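PDB 5WXU: 11S globulin from Wrightia tinctoria, which probably serves as a seed storage protein and binds the plant hormone auxin (indole-3-acetic acid). Local coordinates for residues B[27-33]-B[192-196]; B[185-190]-B[327-331]; B[51-55]-B[66-72]. All blocks are in the same frame, centred on the assembly; numbering follows the deposited sequence. Where two conformers were deposited one is given.

Contact 1: residues B[27-33]-B[192-196]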
# COMPACT_ATOMS: atom_id res chain seq x y z
N SER B 27 -23.20 -8.41 11.51
CA SER B 27 -22.49 -7.39 10.67
C SER B 27 -21.02 -7.30 11.07
O SER B 27 -20.61 -7.97 12.02
CB SER B 27 -23.17 -6.00 10.78
OG SER B 27 -22.87 -5.41 12.03
N ARG B 28 -20.31 -6.38 10.42
CA ARG B 28 -18.94 -6.03 10.81
C ARG B 28 -18.87 -5.58 12.25
O ARG B 28 -17.78 -5.61 12.81
CB ARG B 28 -18.36 -4.91 9.92
CG ARG B 28 -18.27 -5.27 8.44
CD ARG B 28 -17.38 -4.21 7.73
NE ARG B 28 -17.61 -4.00 6.30
CZ ARG B 28 -18.61 -3.32 5.79
NH1 ARG B 28 -19.59 -2.89 6.55
NH2 ARG B 28 -18.65 -3.11 4.47
N GLN B 29 -19.96 -5.05 12.78
CA GLN B 29 -20.00 -4.47 14.11
C GLN B 29 -20.64 -5.48 15.02
O GLN B 29 -21.86 -5.53 15.12
CB GLN B 29 -20.74 -3.13 14.11
CG GLN B 29 -19.97 -1.98 13.44
CD GLN B 29 -18.95 -1.33 14.36
OE1 GLN B 29 -18.52 -1.94 15.34
NE2 GLN B 29 -18.54 -0.14 14.04
N SER B 30 -19.82 -6.21 15.75
CA SER B 30 -20.30 -7.27 16.62
C SER B 30 -19.67 -7.21 18.00
O SER B 30 -18.94 -6.27 18.32
CB SER B 30 -20.09 -8.63 15.94
OG SER B 30 -20.77 -9.69 16.60
N SER B 31 -19.96 -8.21 18.83
CA SER B 31 -19.37 -8.30 20.17
C SER B 31 -19.78 -9.62 20.79
O SER B 31 -20.73 -10.18 20.38
CB SER B 31 -19.86 -7.17 21.10
OG SER B 31 -21.28 -7.05 21.11
N PRO B 32 -19.01 -10.13 21.76
CA PRO B 32 -19.37 -11.43 22.31
C PRO B 32 -20.65 -11.40 23.11
O PRO B 32 -21.02 -10.32 23.59
CB PRO B 32 -18.19 -11.80 23.22
CG PRO B 32 -17.27 -10.67 23.23
CD PRO B 32 -17.76 -9.60 22.28
N GLN B 33 -21.27 -12.60 23.16
CA GLN B 33 -22.47 -13.01 23.95
C GLN B 33 -22.73 -12.19 25.19
O GLN B 33 -23.80 -11.62 25.32
CB GLN B 33 -22.38 -14.51 24.33
CG GLN B 33 -23.13 -15.44 23.36
CD GLN B 33 -22.50 -16.82 23.17
OE1 GLN B 33 -22.59 -17.41 22.08
NE2 GLN B 33 -21.86 -17.35 24.22
N GLN B 192 -18.22 -11.41 9.17
CA GLN B 192 -19.22 -10.36 9.25
C GLN B 192 -20.53 -10.80 9.88
O GLN B 192 -21.53 -10.06 9.82
CB GLN B 192 -19.53 -9.73 7.88
CG GLN B 192 -18.34 -9.11 7.19
CD GLN B 192 -18.69 -8.25 5.99
OE1 GLN B 192 -19.82 -7.76 5.86
NE2 GLN B 192 -17.69 -7.96 5.17
N LEU B 193 -20.56 -12.02 10.38
CA LEU B 193 -21.81 -12.58 10.91
C LEU B 193 -21.97 -12.12 12.38
O LEU B 193 -22.53 -11.08 12.60
CB LEU B 193 -21.90 -14.07 10.72
CG LEU B 193 -22.03 -14.50 9.27
CD1 LEU B 193 -21.67 -15.96 9.08
CD2 LEU B 193 -23.48 -14.28 8.79
N ASP B 194 -21.50 -12.92 13.33
CA ASP B 194 -21.49 -12.55 14.72
C ASP B 194 -20.44 -13.49 15.36
O ASP B 194 -19.81 -14.34 14.68
CB ASP B 194 -22.88 -12.72 15.33
CG ASP B 194 -23.43 -14.17 15.09
OD1 ASP B 194 -22.75 -15.14 15.44
OD2 ASP B 194 -24.50 -14.34 14.48
N GLN B 195 -20.24 -13.36 16.66
CA GLN B 195 -19.09 -13.97 17.30
C GLN B 195 -19.34 -15.42 17.73
O GLN B 195 -19.19 -15.78 18.92
CB GLN B 195 -18.64 -13.09 18.49
CG GLN B 195 -18.34 -11.65 18.09
CD GLN B 195 -17.25 -11.63 17.02
OE1 GLN B 195 -16.13 -12.01 17.30
NE2 GLN B 195 -17.60 -11.29 15.80
N ASN B 196 -19.68 -16.24 16.75
CA ASN B 196 -19.97 -17.67 16.94
C ASN B 196 -19.48 -18.37 15.70
O ASN B 196 -19.65 -17.86 14.59
CB ASN B 196 -21.48 -17.94 17.10
CG ASN B 196 -22.07 -17.24 18.31
OD1 ASN B 196 -22.68 -16.13 18.18
ND2 ASN B 196 -21.82 -17.79 19.49
O HOH W 1 -21.46 -6.33 7.60
O HOH W 2 -22.05 -11.93 18.56
O HOH W 3 -20.78 -14.80 21.55

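Contact 2: residues B[185-190]-B[327-331]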
# COMPACT_ATOMS: atom_id res chain seq x y z
N ASP B 185 -10.37 -17.63 14.47
CA ASP B 185 -10.34 -16.24 14.96
C ASP B 185 -11.69 -15.61 14.69
O ASP B 185 -11.96 -15.05 13.59
CB ASP B 185 -9.19 -15.51 14.25
CG ASP B 185 -9.05 -14.11 14.69
OD1 ASP B 185 -9.75 -13.71 15.65
OD2 ASP B 185 -8.29 -13.38 13.97
N LEU B 186 -12.60 -15.72 15.65
CA LEU B 186 -13.94 -15.22 15.43
C LEU B 186 -14.06 -13.72 15.28
O LEU B 186 -14.92 -13.25 14.58
CB LEU B 186 -14.84 -15.61 16.62
CG LEU B 186 -14.93 -17.12 16.86
CD1 LEU B 186 -15.81 -17.35 18.09
CD2 LEU B 186 -15.45 -17.91 15.70
N SER B 187 -13.23 -12.94 15.96
CA SER B 187 -13.35 -11.51 15.94
C SER B 187 -12.72 -10.89 14.71
O SER B 187 -12.69 -9.67 14.60
CB SER B 187 -12.78 -10.83 17.21
OG SER B 187 -11.36 -10.74 17.19
N ASN B 188 -12.18 -11.71 13.84
CA ASN B 188 -11.49 -11.25 12.61
C ASN B 188 -12.41 -10.46 11.71
O ASN B 188 -13.57 -10.73 11.62
CB ASN B 188 -10.95 -12.49 11.86
CG ASN B 188 -9.83 -12.14 10.90
OD1 ASN B 188 -10.09 -11.72 9.73
ND2 ASN B 188 -8.59 -12.41 11.32
N ARG B 189 -11.85 -9.43 11.00
CA ARG B 189 -12.65 -8.71 10.04
C ARG B 189 -13.32 -9.60 8.99
O ARG B 189 -14.35 -9.18 8.44
CB ARG B 189 -11.80 -7.64 9.37
CG ARG B 189 -10.64 -8.15 8.58
CD ARG B 189 -9.63 -7.11 8.13
NE ARG B 189 -8.51 -7.76 7.48
CZ ARG B 189 -7.52 -7.11 6.82
NH1 ARG B 189 -7.49 -5.77 6.78
NH2 ARG B 189 -6.56 -7.81 6.21
N GLU B 190 -12.75 -10.77 8.70
CA GLU B 190 -13.34 -11.65 7.69
C GLU B 190 -14.71 -12.22 8.15
O GLU B 190 -15.46 -12.66 7.29
CB GLU B 190 -12.42 -12.81 7.33
CG GLU B 190 -11.16 -12.41 6.55
CD GLU B 190 -10.30 -13.58 6.08
OE1 GLU B 190 -10.53 -14.75 6.48
OE2 GLU B 190 -9.39 -13.33 5.26
N ARG B 327 -0.54 -11.88 6.44
CA ARG B 327 -0.82 -10.46 6.44
C ARG B 327 -2.30 -10.18 6.24
O ARG B 327 -2.87 -9.38 6.96
CB ARG B 327 -0.02 -9.80 5.31
CG ARG B 327 -0.21 -8.31 5.16
CD ARG B 327 0.58 -7.60 6.17
NE ARG B 327 0.63 -6.16 5.94
CZ ARG B 327 0.99 -5.29 6.88
NH1 ARG B 327 1.33 -5.72 8.09
NH2 ARG B 327 0.99 -4.00 6.62
N LYS B 328 -2.96 -10.90 5.34
CA LYS B 328 -4.41 -10.77 5.06
C LYS B 328 -5.22 -11.26 6.26
O LYS B 328 -6.22 -10.65 6.66
CB LYS B 328 -4.73 -11.67 3.85
CG LYS B 328 -6.20 -11.95 3.47
CD LYS B 328 -6.25 -12.99 2.33
CE LYS B 328 -7.65 -13.56 2.06
NZ LYS B 328 -8.57 -12.59 1.39
N LEU B 329 -4.73 -12.33 6.86
CA LEU B 329 -5.45 -12.99 7.96
C LEU B 329 -5.30 -12.33 9.32
O LEU B 329 -6.09 -12.60 10.23
CB LEU B 329 -5.09 -14.47 8.00
CG LEU B 329 -5.41 -15.32 6.77
CD1 LEU B 329 -5.11 -16.76 7.16
CD2 LEU B 329 -6.87 -15.12 6.35
N GLN B 330 -4.26 -11.52 9.48
CA GLN B 330 -3.95 -10.81 10.74
C GLN B 330 -3.78 -11.83 11.88
O GLN B 330 -4.29 -11.65 12.97
CB GLN B 330 -5.05 -9.81 11.09
CG GLN B 330 -5.33 -8.93 9.86
CD GLN B 330 -5.99 -7.63 10.23
OE1 GLN B 330 -6.79 -7.59 11.14
NE2 GLN B 330 -5.66 -6.56 9.50
N LEU B 331 -2.99 -12.86 11.60
CA LEU B 331 -2.62 -13.88 12.59
C LEU B 331 -1.13 -14.18 12.49
O LEU B 331 -0.48 -13.93 11.42
CB LEU B 331 -3.43 -15.15 12.32
CG LEU B 331 -4.94 -15.06 12.55
CD1 LEU B 331 -5.60 -16.27 11.90
CD2 LEU B 331 -5.27 -15.07 14.04
O HOH W 4 -8.38 -10.53 8.13
O HOH W 5 -9.40 -8.47 11.81
O HOH W 6 -8.54 -9.34 11.61

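Contact 3: residues B[51-55]-B[66-72]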
# COMPACT_ATOMS: atom_id res chain seq x y z
N PRO B 51 -5.42 -22.83 32.59
CA PRO B 51 -5.32 -23.78 31.49
C PRO B 51 -6.63 -24.51 31.38
O PRO B 51 -7.35 -24.72 32.42
CB PRO B 51 -4.18 -24.74 31.92
CG PRO B 51 -3.52 -24.09 33.08
CD PRO B 51 -4.51 -23.19 33.70
N LEU B 52 -7.00 -24.83 30.15
CA LEU B 52 -8.35 -25.33 29.86
C LEU B 52 -8.20 -26.61 29.10
O LEU B 52 -7.27 -26.75 28.28
CB LEU B 52 -9.13 -24.33 28.93
CG LEU B 52 -9.31 -22.92 29.45
CD1 LEU B 52 -10.10 -22.07 28.48
CD2 LEU B 52 -10.05 -23.05 30.79
N GLU B 53 -9.15 -27.53 29.29
CA GLU B 53 -9.24 -28.75 28.49
C GLU B 53 -10.55 -28.73 27.71
O GLU B 53 -11.42 -27.96 28.06
CB GLU B 53 -9.07 -29.96 29.43
CG GLU B 53 -7.60 -30.27 29.60
CD GLU B 53 -7.30 -31.39 30.53
OE1 GLU B 53 -8.19 -31.71 31.37
OE2 GLU B 53 -6.17 -31.94 30.39
N PRO B 54 -10.66 -29.55 26.65
CA PRO B 54 -11.87 -29.58 25.89
C PRO B 54 -13.09 -29.98 26.74
O PRO B 54 -12.93 -30.61 27.80
CB PRO B 54 -11.62 -30.62 24.82
CG PRO B 54 -10.16 -30.84 24.77
CD PRO B 54 -9.58 -30.36 26.05
N ALA B 55 -14.26 -29.52 26.35
CA ALA B 55 -15.45 -29.65 27.19
C ALA B 55 -16.43 -30.61 26.58
O ALA B 55 -17.42 -30.92 27.23
CB ALA B 55 -16.13 -28.32 27.42
N GLU B 66 -12.86 -32.65 19.55
CA GLU B 66 -12.98 -32.14 20.91
C GLU B 66 -13.02 -30.65 20.85
O GLU B 66 -12.13 -30.05 20.18
CB GLU B 66 -11.81 -32.58 21.78
CG GLU B 66 -11.59 -34.09 21.77
CD GLU B 66 -10.49 -34.47 22.79
OE1 GLU B 66 -9.30 -34.40 22.47
OE2 GLU B 66 -10.81 -34.81 23.92
N ILE B 67 -14.01 -30.07 21.51
CA ILE B 67 -14.27 -28.64 21.48
C ILE B 67 -14.06 -28.01 22.82
O ILE B 67 -14.61 -28.49 23.84
CB ILE B 67 -15.69 -28.38 20.97
CG1 ILE B 67 -15.86 -29.02 19.62
CG2 ILE B 67 -15.99 -26.88 20.97
CD1 ILE B 67 -17.31 -29.02 19.19
N TRP B 68 -13.28 -26.90 22.87
CA TRP B 68 -13.15 -26.12 24.11
C TRP B 68 -14.39 -25.30 24.24
O TRP B 68 -15.01 -24.89 23.22
CB TRP B 68 -11.91 -25.21 24.11
CG TRP B 68 -10.59 -25.89 24.48
CD1 TRP B 68 -10.02 -25.76 25.65
CD2 TRP B 68 -9.76 -26.82 23.71
NE1 TRP B 68 -8.89 -26.51 25.72
CE2 TRP B 68 -8.69 -27.16 24.54
CE3 TRP B 68 -9.80 -27.35 22.39
CZ2 TRP B 68 -7.67 -28.03 24.14
CZ3 TRP B 68 -8.77 -28.18 21.99
CH2 TRP B 68 -7.71 -28.51 22.86
N ASP B 69 -14.79 -25.06 25.48
CA ASP B 69 -16.05 -24.35 25.73
C ASP B 69 -15.95 -22.91 25.15
O ASP B 69 -15.24 -22.09 25.68
CB ASP B 69 -16.29 -24.24 27.23
CG ASP B 69 -17.66 -23.71 27.57
OD1 ASP B 69 -18.36 -23.07 26.74
OD2 ASP B 69 -18.01 -23.88 28.74
N PRO B 70 -16.78 -22.59 24.13
CA PRO B 70 -16.74 -21.28 23.45
C PRO B 70 -17.24 -20.16 24.29
O PRO B 70 -16.89 -19.00 24.00
CB PRO B 70 -17.61 -21.47 22.20
CG PRO B 70 -18.42 -22.63 22.45
CD PRO B 70 -17.84 -23.45 23.57
N THR B 71 -17.91 -20.51 25.38
CA THR B 71 -18.42 -19.57 26.37
C THR B 71 -17.54 -19.33 27.57
O THR B 71 -17.88 -18.47 28.44
CB THR B 71 -19.82 -19.99 26.90
OG1 THR B 71 -19.70 -21.10 27.80
CG2 THR B 71 -20.74 -20.36 25.70
N SER B 72 -16.37 -19.96 27.61
CA SER B 72 -15.49 -19.61 28.67
C SER B 72 -15.06 -18.14 28.53
O SER B 72 -14.90 -17.61 27.43
CB SER B 72 -14.28 -20.51 28.75
OG SER B 72 -13.37 -20.18 27.78
O HOH W 7 -13.15 -25.91 27.65

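Contact 1: residues B[27-33]-B[192-196]
Ser27 N is held by two carbonyls of 192-196. Ser27 N donates to Leu193 O at 3.0 Å, in the carbonyl plane and on a lone pair. Ser27 N also bonds Gln192 O weakly, at 2.9 Å. The Ser27 hydroxyl turns back on its own segment: OG accepts from Gln29 N at 3.0 Å, an ST turn. Arg28 and Gln192 run side by side and point the same way. Arg28 CG lies 3.9 Å from Gln192 CD, and the guanidinium and amide planes are 28° apart. Water 1 bridges Arg28 N and Gln192 OE1. The two polar ends continue into the second subunit, Arg28 to Asp185 and Gln192 to Thr410 of that chain. The contact lays the N-terminal arm along the loop between strands 178-185 and 198-201 of the first cupin domain, at a subunit interface of the hexamer. Further along, Ser30 has OG anti to the backbone N (chi1 -168°), which brings it 3.5 Å from Asp194 CA, beside the inverse gamma turn centred on Gln195. Ser30 OG also bonds Glu43 of the second subunit. Water 2 links Ser30 OG to Gln195 N. Water 3 accepts from Gln33 N at 2.8 Å and donates to Gln195 O.

Contact 2: residues B[185-190]-B[327-331]
Asn188 ND2 donates to Leu329 O at 2.7 Å, and Arg189 NH2 donates to Lys328 O at 2.9 Å. Both carbonyls belong to the C-terminal end of helix 325-329 in the second cupin domain. The donors come from the loop after strand 178-185 in the first, so the contact joins the two cupin domains of one subunit. The Arg189 bond is nearly straight, 165° at the hydrogen, and Lys328 O lies close to the guanidinium plane, at its edge. One guanidinium face is covered by the Gln330 amide. Gln330 NE2 sits 3.3 Å from Arg189 CZ, over the centre of the guanidinium, and the two planes are stacked 19° apart. Gln330 is where the chain leaves the helix, with positive phi. Water 4 accepts a hydrogen bond from Arg189 NE and donates to Lys328 O and Asn188 OD1. Glu190 lies across the side of the helix end. Glu190 OE2 is 3.3 Å from Leu329 CD2 and 4.0 Å from Lys328 NZ, too far for a salt bridge, while OE1 bonds Ala164 N. The next shell fixes Asn188. Its CG is anti to the backbone N (chi1 -159°), which carries the amide to Leu329 O. Asn188 OD1 accepts from Glu190 N at 3.0 Å, on a lone pair, an Asx turn just after the type I turn from Asp185 to Asn188. Asp185 accepts the second N-H of the amide and also forms a salt bridge to Arg28 of the third subunit. Asn188 ND2 meets Asp185 OD2 at 2.8 Å, from above the carboxylate plane.

Contact 3: residues B[51-55]-B[66-72]
The Trp68 indole has Pro54 over one face and Leu52 O at its edge. Pro54 CG stands 3.8 Å from the centroid of the Trp68 six-membered ring, only 9° off the normal, a CH-pi contact. Pro54 CD rests on the same face nearer the rim, and the Glu53 carbonyl carbon continues the cover towards NE1. Trp68 CG is anti to the carbonyl carbon (chi1 -82°), which lays the indole against 51-55. At the edge, Trp68 NE1 donates to Leu52 O at 3.0 Å in a nearly straight bond that lies in the ring plane. The carbonyl is met from above its own plane, not on a lone pair. Leu52 CB also touches Trp68 CD1 at 3.7 Å. With an alanine at this position, Leu52 O is likely to be left without this donor and a gap to open under the Pro54 ring. Beside the indole, Pro54 CB packs on Glu66 CB at 3.6 Å, while the Glu66 carboxylate forms a salt bridge with Arg84. Ala55 N donates to Ile67 O at 2.7 Å, and water 7 bridges Glu53 O and Asp69 N. Past Trp68 the chain turns. Asp69 OD1 accepts from Thr71 N at 2.9 Å, an Asx turn, and also from Thr71 OG1, both from the same face of its plane. Ser72 is the N-cap of helix 73-78, and its OG lies 3.8 Å from Leu52 CD1. The Ala55 bond carries on the pairing of strands 56-60 and 63-67, the beta hairpin at one edge of a sheet in the first cupin domain.

In the fold
From the N terminus, residues 27-33 open contact 1, which closes only at 192-196 and so spans most of the first cupin domain. Contact 3 lies wholly within that span. It closes a short loop round the edge hairpin, 51-55 to 66-72. Contact 2 opens at 185-190, before contact 1 has closed, and ends at 327-331, so these two cross. Contacts 3 and 2 follow each other in series. Contact 1 ties the N-terminal arm to the first domain, and contact 2 ties that domain to the second. Contacts 1 and 2 meet where Gln195 packs on Ser187. Contacts 1 and 3 meet where Gln33 touches Thr71.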